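Local coordinates for protein putative isocitrate dehydrogenase, NAD-dependent (Methylococcus capsulatus, PDB 6LKY) that probably catalyses the NAD-dependent oxidative decarboxylation of isocitrate, as a magnesium-dependent member of the isocitrate and isopropylmalate dehydrogenase family, at residues A[23-26]-A[32-35]; A[34-39]-A[55-60]; A[95-100]-A[239-244]. The protein carries 1 engineered substitution. One frame throughout, in Å; residues are numbered along the deposited sequence.

Interaction 1 (A[23-26]-A[32-35])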
ATOM      1  N   VAL A  23      19.343   9.717  25.171  1.00 43.50           N
ATOM      2  CA  VAL A  23      20.374   9.278  24.239  1.00 45.70           C
ATOM      3  C   VAL A  23      21.046  10.480  23.606  1.00 42.74           C
ATOM      4  O   VAL A  23      22.281  10.547  23.519  1.00 43.71           O
ATOM      5  CB  VAL A  23      19.770   8.337  23.182  1.00 43.27           C
ATOM      6  CG1 VAL A  23      20.704   8.187  21.999  1.00 38.15           C
ATOM      7  CG2 VAL A  23      19.463   6.978  23.807  1.00 38.84           C
ATOM      8  N   ILE A  24      20.254  11.486  23.226  1.00 39.48           N
ATOM      9  CA  ILE A  24      20.857  12.672  22.629  1.00 48.20           C
ATOM     10  C   ILE A  24      21.812  13.316  23.625  1.00 49.29           C
ATOM     11  O   ILE A  24      22.966  13.630  23.296  1.00 44.53           O
ATOM     12  CB  ILE A  24      19.768  13.651  22.151  1.00 44.58           C
ATOM     13  CG1 ILE A  24      19.059  13.092  20.905  1.00 40.76           C
ATOM     14  CG2 ILE A  24      20.364  15.026  21.865  1.00 35.63           C
ATOM     15  CD1 ILE A  24      17.721  13.766  20.602  1.00 38.60           C
ATOM     16  N   GLU A  25      21.382  13.440  24.882  1.00 44.80           N
ATOM     17  CA  GLU A  25      22.244  14.108  25.842  1.00 48.72           C
ATOM     18  C   GLU A  25      23.474  13.269  26.131  1.00 51.13           C
ATOM     19  O   GLU A  25      24.539  13.825  26.424  1.00 49.03           O
ATOM     20  CB  GLU A  25      21.462  14.453  27.109  1.00 50.18           C
ATOM     21  CG  GLU A  25      20.741  15.802  26.968  1.00 61.20           C
ATOM     22  CD  GLU A  25      19.596  15.986  27.947  1.00 68.18           C
ATOM     23  OE1 GLU A  25      19.350  15.061  28.752  1.00 76.78           O
ATOM     24  OE2 GLU A  25      18.936  17.052  27.900  1.00 57.35           O
ATOM     25  N   ALA A  26      23.368  11.942  25.991  1.00 41.63           N
ATOM     26  CA  ALA A  26      24.538  11.107  26.218  1.00 41.24           C
ATOM     27  C   ALA A  26      25.648  11.394  25.216  1.00 47.54           C
ATOM     28  O   ALA A  26      26.810  11.101  25.508  1.00 51.84           O
ATOM     29  CB  ALA A  26      24.161   9.629  26.181  1.00 38.05           C
ATOM     30  N   GLN A  32      19.090  23.179  24.361  1.00 34.77           N
ATOM     31  CA  GLN A  32      18.051  23.814  25.168  1.00 38.15           C
ATOM     32  C   GLN A  32      16.694  23.347  24.634  1.00 36.49           C
ATOM     33  O   GLN A  32      16.243  23.800  23.580  1.00 39.64           O
ATOM     34  CB  GLN A  32      18.191  25.331  25.116  1.00 37.19           C
ATOM     35  CG  GLN A  32      17.282  26.079  26.094  1.00 41.07           C
ATOM     36  CD  GLN A  32      17.222  27.571  25.810  1.00 51.91           C
ATOM     37  OE1 GLN A  32      18.147  28.140  25.228  1.00 54.85           O
ATOM     38  NE2 GLN A  32      16.126  28.208  26.208  1.00 55.95           N
ATOM     39  N   TRP A  33      16.036  22.432  25.348  1.00 38.71           N
ATOM     40  CA  TRP A  33      14.714  21.961  24.935  1.00 44.75           C
ATOM     41  C   TRP A  33      13.628  22.976  25.287  1.00 45.64           C
ATOM     42  O   TRP A  33      13.546  23.451  26.425  1.00 49.12           O
ATOM     43  CB  TRP A  33      14.378  20.622  25.583  1.00 33.72           C
ATOM     44  CG  TRP A  33      15.336  19.541  25.295  1.00 37.95           C
ATOM     45  CD1 TRP A  33      16.260  19.021  26.154  1.00 45.14           C
ATOM     46  CD2 TRP A  33      15.474  18.815  24.068  1.00 44.68           C
ATOM     47  NE1 TRP A  33      16.970  18.021  25.539  1.00 45.42           N
ATOM     48  CE2 TRP A  33      16.512  17.874  24.256  1.00 43.82           C
ATOM     49  CE3 TRP A  33      14.830  18.875  22.823  1.00 39.21           C
ATOM     50  CZ2 TRP A  33      16.924  16.999  23.247  1.00 44.51           C
ATOM     51  CZ3 TRP A  33      15.239  18.001  21.821  1.00 37.95           C
ATOM     52  CH2 TRP A  33      16.278  17.076  22.040  1.00 40.11           C
ATOM     53  N   ASP A  34      12.775  23.273  24.316  1.00 37.00           N
ATOM     54  CA  ASP A  34      11.628  24.166  24.473  1.00 32.19           C
ATOM     55  C   ASP A  34      10.368  23.297  24.419  1.00 41.71           C
ATOM     56  O   ASP A  34       9.823  23.036  23.345  1.00 37.31           O
ATOM     57  CB  ASP A  34      11.651  25.223  23.381  1.00 38.21           C
ATOM     58  CG  ASP A  34      10.583  26.270  23.553  1.00 39.15           C
ATOM     59  OD1 ASP A  34       9.759  26.143  24.489  1.00 41.96           O
ATOM     60  OD2 ASP A  34      10.570  27.218  22.739  1.00 41.23           O
ATOM     61  N   THR A  35       9.923  22.836  25.585  1.00 33.62           N
ATOM     62  CA  THR A  35       8.836  21.870  25.659  1.00 33.71           C
ATOM     63  C   THR A  35       7.493  22.529  25.363  1.00 37.72           C
ATOM     64  O   THR A  35       7.129  23.535  25.984  1.00 39.86           O
ATOM     65  CB  THR A  35       8.812  21.211  27.035  1.00 33.07           C
ATOM     66  OG1 THR A  35      10.011  20.451  27.199  1.00 42.52           O
ATOM     67  CG2 THR A  35       7.612  20.271  27.167  1.00 35.07           C
TER
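The backbones of helix residues 23-26 and strand residues 32-35 stay well apart where Trp33 meets Ile24 and Glu25, the nearest pair of CA atoms, those of Glu25 and Gln32, lying 10.6 Å from each other, so long side chains must span the gap. Trp33 does most of this. Its CB points toward the helix, and with CG anti to the carbonyl carbon (chi1 -58°) the indole extends across, edge first. The pyrrole N-H of Trp33 NE1 donates to Glu25 OE2 over 3.2 Å, with a moderately bent N-H...O angle of 146°. The acceptor lies in the indole plane, whereas the proton reaches the carboxylate from above its plane, the two flat groups being turned 61° from each other. Strand 2-7, helix 13-26 and strand 31-35 form a beta-alpha-beta unit, and the contact fastens the C-terminal part of the helix to the second strand of that unit, at the margin of the sheet within this chain. Beside the polar bond the six-membered ring meets Ile24: CD1 of Ile24 approaches Trp33 CH2 at 3.9 Å, and CG2 of Ile24 lies 4.2 Å from Trp33 CZ2. Ile24 is buried and Glu25 exposed, so the indole edge meets a buried side chain at its six-membered ring and an exposed one at its N-H. Met287 of helix 278-290 packs on both Ile24 and Trp33, and Ile4 of the neighbouring strand also touches the indole.

Interaction 2 (A[34-39]-A[55-60])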
ATOM      1  N   ASP A  34      12.775  23.273  24.316  1.00 37.00           N
ATOM      2  CA  ASP A  34      11.628  24.166  24.473  1.00 32.19           C
ATOM      3  C   ASP A  34      10.368  23.297  24.419  1.00 41.71           C
ATOM      4  O   ASP A  34       9.823  23.036  23.345  1.00 37.31           O
ATOM      5  CB  ASP A  34      11.651  25.223  23.381  1.00 38.21           C
ATOM      6  CG  ASP A  34      10.583  26.270  23.553  1.00 39.15           C
ATOM      7  OD1 ASP A  34       9.759  26.143  24.489  1.00 41.96           O
ATOM      8  OD2 ASP A  34      10.570  27.218  22.739  1.00 41.23           O
ATOM      9  N   THR A  35       9.923  22.836  25.585  1.00 33.62           N
ATOM     10  CA  THR A  35       8.836  21.870  25.659  1.00 33.71           C
ATOM     11  C   THR A  35       7.493  22.529  25.363  1.00 37.72           C
ATOM     12  O   THR A  35       7.129  23.535  25.984  1.00 39.86           O
ATOM     13  CB  THR A  35       8.812  21.211  27.035  1.00 33.07           C
ATOM     14  OG1 THR A  35      10.011  20.451  27.199  1.00 42.52           O
ATOM     15  CG2 THR A  35       7.612  20.271  27.167  1.00 35.07           C
ATOM     16  N   GLN A  36       6.756  21.945  24.414  1.00 34.03           N
ATOM     17  CA  GLN A  36       5.452  22.437  23.989  1.00 32.78           C
ATOM     18  C   GLN A  36       4.498  21.257  23.852  1.00 27.67           C
ATOM     19  O   GLN A  36       4.924  20.106  23.751  1.00 41.02           O
ATOM     20  CB  GLN A  36       5.551  23.195  22.660  1.00 29.78           C
ATOM     21  CG  GLN A  36       6.502  24.345  22.676  1.00 30.40           C
ATOM     22  CD  GLN A  36       5.973  25.508  23.479  1.00 39.73           C
ATOM     23  OE1 GLN A  36       4.783  25.571  23.790  1.00 32.41           O
ATOM     24  NE2 GLN A  36       6.859  26.442  23.818  1.00 33.64           N
ATOM     25  N   SER A  37       3.203  21.550  23.805  1.00 32.71           N
ATOM     26  CA  SER A  37       2.164  20.525  23.796  1.00 32.94           C
ATOM     27  C   SER A  37       1.410  20.515  22.466  1.00 33.42           C
ATOM     28  O   SER A  37       1.147  21.573  21.886  1.00 27.28           O
ATOM     29  CB  SER A  37       1.193  20.764  24.952  1.00 29.54           C
ATOM     30  OG  SER A  37       0.147  19.822  24.969  1.00 42.11           O
ATOM     31  N   ALA A  38       1.011  19.324  22.013  1.00 25.03           N
ATOM     32  CA  ALA A  38       0.249  19.193  20.773  1.00 26.54           C
ATOM     33  C   ALA A  38      -0.540  17.894  20.813  1.00 27.16           C
ATOM     34  O   ALA A  38      -0.260  17.003  21.620  1.00 27.76           O
ATOM     35  CB  ALA A  38       1.170  19.225  19.539  1.00 21.86           C
ATOM     36  N   GLY A  39      -1.526  17.789  19.914  1.00 25.35           N
ATOM     37  CA  GLY A  39      -2.305  16.567  19.799  1.00 19.97           C
ATOM     38  C   GLY A  39      -3.291  16.413  20.948  1.00 21.58           C
ATOM     39  O   GLY A  39      -3.744  17.391  21.548  1.00 22.78           O
ATOM     40  N   LEU A  55       3.128  26.490  17.775  1.00 33.96           N
ATOM     41  CA  LEU A  55       3.507  26.919  16.432  1.00 43.66           C
ATOM     42  C   LEU A  55       4.503  28.075  16.482  1.00 38.92           C
ATOM     43  O   LEU A  55       5.502  28.081  15.752  1.00 37.62           O
ATOM     44  CB  LEU A  55       2.256  27.326  15.653  1.00 34.76           C
ATOM     45  CG  LEU A  55       1.904  26.555  14.388  1.00 47.63           C
ATOM     46  CD1 LEU A  55       0.723  27.232  13.712  1.00 44.20           C
ATOM     47  CD2 LEU A  55       3.106  26.473  13.454  1.00 43.01           C
ATOM     48  N   ASP A  56       4.239  29.069  17.341  1.00 42.64           N
ATOM     49  CA  ASP A  56       5.172  30.182  17.509  1.00 40.33           C
ATOM     50  C   ASP A  56       6.556  29.682  17.899  1.00 29.68           C
ATOM     51  O   ASP A  56       7.569  30.151  17.367  1.00 41.18           O
ATOM     52  CB  ASP A  56       4.643  31.159  18.568  1.00 32.16           C
ATOM     53  CG  ASP A  56       3.327  31.804  18.170  1.00 44.34           C
ATOM     54  OD1 ASP A  56       2.976  31.750  16.973  1.00 51.15           O
ATOM     55  OD2 ASP A  56       2.639  32.366  19.055  1.00 50.80           O
ATOM     56  N   SER A  57       6.616  28.719  18.825  1.00 34.83           N
ATOM     57  CA  SER A  57       7.896  28.165  19.256  1.00 33.44           C
ATOM     58  C   SER A  57       8.627  27.494  18.101  1.00 37.74           C
ATOM     59  O   SER A  57       9.844  27.672  17.940  1.00 37.33           O
ATOM     60  CB  SER A  57       7.676  27.177  20.403  1.00 29.88           C
ATOM     61  OG  SER A  57       8.825  26.374  20.622  1.00 35.77           O
ATOM     62  N   ILE A  58       7.910  26.706  17.291  1.00 35.36           N
ATOM     63  CA  ILE A  58       8.584  26.037  16.180  1.00 33.40           C
ATOM     64  C   ILE A  58       9.065  27.057  15.153  1.00 31.20           C
ATOM     65  O   ILE A  58      10.168  26.937  14.611  1.00 36.48           O
ATOM     66  CB  ILE A  58       7.684  24.971  15.524  1.00 31.74           C
ATOM     67  CG1 ILE A  58       7.242  23.935  16.556  1.00 35.08           C
ATOM     68  CG2 ILE A  58       8.449  24.284  14.383  1.00 31.67           C
ATOM     69  CD1 ILE A  58       6.168  22.983  16.063  1.00 29.74           C
ATOM     70  N   ARG A  59       8.261  28.083  14.877  1.00 32.72           N
ATOM     71  CA  ARG A  59       8.707  29.067  13.897  1.00 37.32           C
ATOM     72  C   ARG A  59       9.856  29.908  14.419  1.00 41.79           C
ATOM     73  O   ARG A  59      10.647  30.422  13.625  1.00 45.43           O
ATOM     74  CB  ARG A  59       7.548  29.941  13.453  1.00 40.49           C
ATOM     75  CG  ARG A  59       6.549  29.148  12.674  1.00 43.71           C
ATOM     76  CD  ARG A  59       5.744  29.999  11.745  1.00 50.40           C
ATOM     77  NE  ARG A  59       4.436  30.281  12.303  1.00 50.09           N
ATOM     78  CZ  ARG A  59       3.308  30.036  11.656  1.00 46.13           C
ATOM     79  NH1 ARG A  59       3.363  29.501  10.446  1.00 48.79           N
ATOM     80  NH2 ARG A  59       2.141  30.320  12.219  1.00 55.39           N
ATOM     81  N   ALA A  60       9.963  30.073  15.737  1.00 44.65           N
ATOM     82  CA  ALA A  60      11.120  30.764  16.299  1.00 42.29           C
ATOM     83  C   ALA A  60      12.368  29.893  16.215  1.00 39.84           C
ATOM     84  O   ALA A  60      13.418  30.344  15.750  1.00 46.09           O
ATOM     85  CB  ALA A  60      10.845  31.180  17.751  1.00 34.86           C
TER
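Ser57 of helix 52-61 meets Asp34 and Gln36, two residues that point to the same side of the chain as it leaves strand 31-35. The polar part of the contact centres on the Asp34 carboxylate. Ser57 OG donates to Asp34 OD2 over 2.9 Å, arriving steeply from above the carboxylate plane, 75° out of it. Gln36 NE2 binds the other oxygen, Asp34 OD1, at 3.0 Å, again from above the plane, so each carboxylate oxygen has its own donor. OD2 also receives a weak hydrogen bond from Asn61, and Ser57 OG is also hydrogen-bonded to Thr5 OG1 on strand 2-7, its strongest polar partner. The buried serine thereby links the helix to two adjacent parallel strands of the sheet, 31-35 at its margin within this chain and 2-7 next to it, with helix 39-46 intervening in the chain. Van der Waals packing completes the contact. Gln36 bends at chi2 (-72°), which brings its amide back toward Asp34 and lays the chain alongside the serine: Gln36 NE2 is 3.6 Å from Ser57 CB, and Gln36 CG is 3.7 Å from Ser57 OG.

Interaction 3 (A[95-100]-A[239-244])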
ATOM      1  N   ARG A  95      12.203   9.284   4.652  1.00 26.23           N
ATOM      2  CA  ARG A  95      12.083   8.100   5.502  1.00 25.32           C
ATOM      3  C   ARG A  95      13.032   6.995   5.053  1.00 29.03           C
ATOM      4  O   ARG A  95      12.711   6.236   4.116  1.00 26.86           O
ATOM      5  CB  ARG A  95      10.644   7.605   5.525  1.00 23.28           C
ATOM      6  CG  ARG A  95       9.731   8.578   6.262  1.00 30.69           C
ATOM      7  CD  ARG A  95       8.272   8.204   6.159  1.00 29.27           C
ATOM      8  NE  ARG A  95       7.483   9.024   7.067  1.00 35.78           N
ATOM      9  CZ  ARG A  95       6.277   8.696   7.507  1.00 28.44           C
ATOM     10  NH1 ARG A  95       5.695   7.579   7.089  1.00 28.53           N
ATOM     11  NH2 ARG A  95       5.654   9.501   8.346  1.00 23.83           N
ATOM     12  N   PRO A  96      14.213   6.895   5.673  1.00 27.66           N
ATOM     13  CA  PRO A  96      15.131   5.783   5.373  1.00 25.22           C
ATOM     14  C   PRO A  96      14.677   4.475   5.999  1.00 24.82           C
ATOM     15  O   PRO A  96      14.191   4.438   7.131  1.00 29.05           O
ATOM     16  CB  PRO A  96      16.470   6.241   5.977  1.00 28.32           C
ATOM     17  CG  PRO A  96      16.296   7.726   6.305  1.00 24.69           C
ATOM     18  CD  PRO A  96      14.824   7.904   6.559  1.00 27.35           C
ATOM     19  N   ALA A  97      14.830   3.391   5.239  1.00 27.00           N
ATOM     20  CA  ALA A  97      14.620   2.028   5.722  1.00 26.66           C
ATOM     21  C   ALA A  97      15.862   1.224   5.339  1.00 29.74           C
ATOM     22  O   ALA A  97      16.050   0.888   4.163  1.00 31.07           O
ATOM     23  CB  ALA A  97      13.345   1.407   5.149  1.00 21.50           C
ATOM     24  N   ILE A  98      16.731   0.985   6.321  1.00 34.76           N
ATOM     25  CA  ILE A  98      17.997   0.275   6.146  1.00 30.64           C
ATOM     26  C   ILE A  98      18.051  -0.843   7.183  1.00 32.40           C
ATOM     27  O   ILE A  98      17.879  -0.590   8.379  1.00 33.88           O
ATOM     28  CB  ILE A  98      19.200   1.222   6.283  1.00 36.01           C
ATOM     29  CG1 ILE A  98      18.989   2.442   5.382  1.00 30.26           C
ATOM     30  CG2 ILE A  98      20.498   0.515   5.896  1.00 39.08           C
ATOM     31  CD1 ILE A  98      20.025   3.510   5.528  1.00 43.24           C
ATOM     32  N   SER A  99      18.250  -2.078   6.724  1.00 29.36           N
ATOM     33  CA  SER A  99      18.185  -3.244   7.604  1.00 30.16           C
ATOM     34  C   SER A  99      19.095  -3.083   8.826  1.00 38.17           C
ATOM     35  O   SER A  99      20.153  -2.445   8.771  1.00 31.29           O
ATOM     36  CB  SER A  99      18.581  -4.506   6.835  1.00 34.17           C
ATOM     37  OG  SER A  99      17.650  -4.830   5.803  1.00 32.65           O
ATOM     38  N   PHE A 100      18.642  -3.636   9.951  1.00 34.32           N
ATOM     39  CA  PHE A 100      19.416  -3.722  11.186  1.00 38.61           C
ATOM     40  C   PHE A 100      19.862  -5.165  11.357  1.00 37.93           C
ATOM     41  O   PHE A 100      19.019  -6.069  11.415  1.00 34.09           O
ATOM     42  CB  PHE A 100      18.600  -3.302  12.410  1.00 40.92           C
ATOM     43  CG  PHE A 100      18.277  -1.842  12.464  1.00 38.61           C
ATOM     44  CD1 PHE A 100      17.169  -1.340  11.799  1.00 33.86           C
ATOM     45  CD2 PHE A 100      19.067  -0.974  13.200  1.00 38.67           C
ATOM     46  CE1 PHE A 100      16.864   0.005  11.849  1.00 37.36           C
ATOM     47  CE2 PHE A 100      18.763   0.377  13.259  1.00 37.56           C
ATOM     48  CZ  PHE A 100      17.660   0.867  12.584  1.00 36.17           C
ATOM     49  N   GLY A 239       7.875  -2.394   7.885  1.00 25.80           N
ATOM     50  CA  GLY A 239       7.631  -3.810   8.093  1.00 24.93           C
ATOM     51  C   GLY A 239       8.783  -4.669   7.610  1.00 25.16           C
ATOM     52  O   GLY A 239       9.179  -5.629   8.278  1.00 23.99           O
ATOM     53  N   LEU A 240       9.338  -4.333   6.444  1.00 23.12           N
ATOM     54  CA  LEU A 240      10.397  -5.169   5.879  1.00 29.04           C
ATOM     55  C   LEU A 240      11.641  -5.196   6.759  1.00 31.73           C
ATOM     56  O   LEU A 240      12.315  -6.228   6.832  1.00 36.50           O
ATOM     57  CB  LEU A 240      10.784  -4.703   4.476  1.00 27.75           C
ATOM     58  CG  LEU A 240       9.755  -4.957   3.372  1.00 28.52           C
ATOM     59  CD1 LEU A 240      10.121  -4.089   2.164  1.00 32.11           C
ATOM     60  CD2 LEU A 240       9.649  -6.434   2.999  1.00 24.00           C
ATOM     61  N   ILE A 241      11.979  -4.088   7.424  1.00 26.52           N
ATOM     62  CA  ILE A 241      13.209  -4.076   8.224  1.00 29.67           C
ATOM     63  C   ILE A 241      12.952  -4.406   9.692  1.00 29.59           C
ATOM     64  O   ILE A 241      13.865  -4.292  10.516  1.00 32.81           O
ATOM     65  CB  ILE A 241      13.984  -2.753   8.095  1.00 32.90           C
ATOM     66  CG1 ILE A 241      13.246  -1.599   8.773  1.00 30.01           C
ATOM     67  CG2 ILE A 241      14.320  -2.447   6.630  1.00 28.63           C
ATOM     68  CD1 ILE A 241      14.139  -0.397   8.972  1.00 32.18           C
ATOM     69  N   GLY A 242      11.738  -4.809  10.046  1.00 29.41           N
ATOM     70  CA  GLY A 242      11.491  -5.306  11.387  1.00 25.34           C
ATOM     71  C   GLY A 242      10.494  -4.518  12.203  1.00 30.30           C
ATOM     72  O   GLY A 242      10.271  -4.874  13.370  1.00 32.28           O
ATOM     73  N   GLY A 243       9.886  -3.463  11.680  1.00 30.87           N
ATOM     74  CA  GLY A 243       8.697  -2.900  12.293  1.00 22.84           C
ATOM     75  C   GLY A 243       8.784  -1.388  12.428  1.00 30.38           C
ATOM     76  O   GLY A 243       9.825  -0.772  12.278  1.00 28.16           O
ATOM     77  N   LEU A 244       7.610  -0.820  12.744  1.00 31.47           N
ATOM     78  CA  LEU A 244       7.460   0.612  12.971  1.00 34.02           C
ATOM     79  C   LEU A 244       8.257   1.089  14.170  1.00 34.64           C
ATOM     80  O   LEU A 244       8.570   2.283  14.257  1.00 36.07           O
ATOM     81  CB  LEU A 244       5.986   0.950  13.202  1.00 29.45           C
ATOM     82  CG  LEU A 244       5.029   0.866  12.018  1.00 34.45           C
ATOM     83  CD1 LEU A 244       3.615   1.160  12.484  1.00 33.96           C
ATOM     84  CD2 LEU A 244       5.455   1.856  10.940  1.00 40.04           C
TER
HETATM   85  O   HOH W   1      16.385  -5.179   9.731  1.00 27.08           O
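A water molecule bridges Phe100 and Ile241, accepting from Phe100 N at 2.7 Å and donating to Ile241 O at 2.8 Å. It thus joins a backbone donor just beyond strand 92-98 to a backbone acceptor at the end of helix 227-240, where no direct hydrogen bond links the two segments. The rest of the contact is apolar and rests on the buried side chain of Ile241. Its CG1 branch lies between the backbone N and the carbonyl carbon (chi1 70°), an arrangement that turns both branches onto the 97-100 backbone, CD1 toward Ile98 and the Phe100 ring and CG2 toward Ser99. CD1 packs on the Ile98 carbonyl, 3.8 Å from Ile98 O, and meets the edge of the Phe100 ring near its plane, 4.0 Å from Phe100 CE1. CG2 instead lies against the start of the loop, 3.9 Å from Ser99 N, and also faces the methyl group of Ala97, whose CB is 4.2 Å from Ile241 CG2. Ser99 OG is hydrogen-bonded to Val110 N, just ahead of strand 111-117 in the same chain. The helix ends in a Schellman motif with Gly242, at positive phi, as its C-prime residue: Gly242 N bonds to Gly239 O, and Gly243 N reaches Ala238 O. This turn leads the chain toward Leu244, which touches the bound NAD and packs on Met211 of the second subunit. Strand 92-98 is paired with strand 111-117 through backbone bonds such as Ala97 with Leu112. The contact thus lies between this central part of the sheet, the end of helix 227-240 and helix 294-310, whose Val304 and Ile308 pack on Phe100 while Arg305 makes a cation-pi contact with its ring.

From the N terminus, interaction 1 closes a short loop, bringing the end of helix 13-26 back to strand 31-35. Interaction 2 starts on that same strand, sharing Asp34 and Thr35, and closes the excursion through helix 39-46 onto helix 52-61; the two loops follow one another with a small overlap, and neither encloses the other. Interaction 3 opens only after both are closed. It spans 138 intervening residues, joining strand 92-98 to the end of helix 227-240. All three reach the same mixed sheet, interactions 1 and 2 at strand 31-35, its margin within this chain, and interaction 3 in its middle, where its centre lies about 25 Å and 29 Å from theirs.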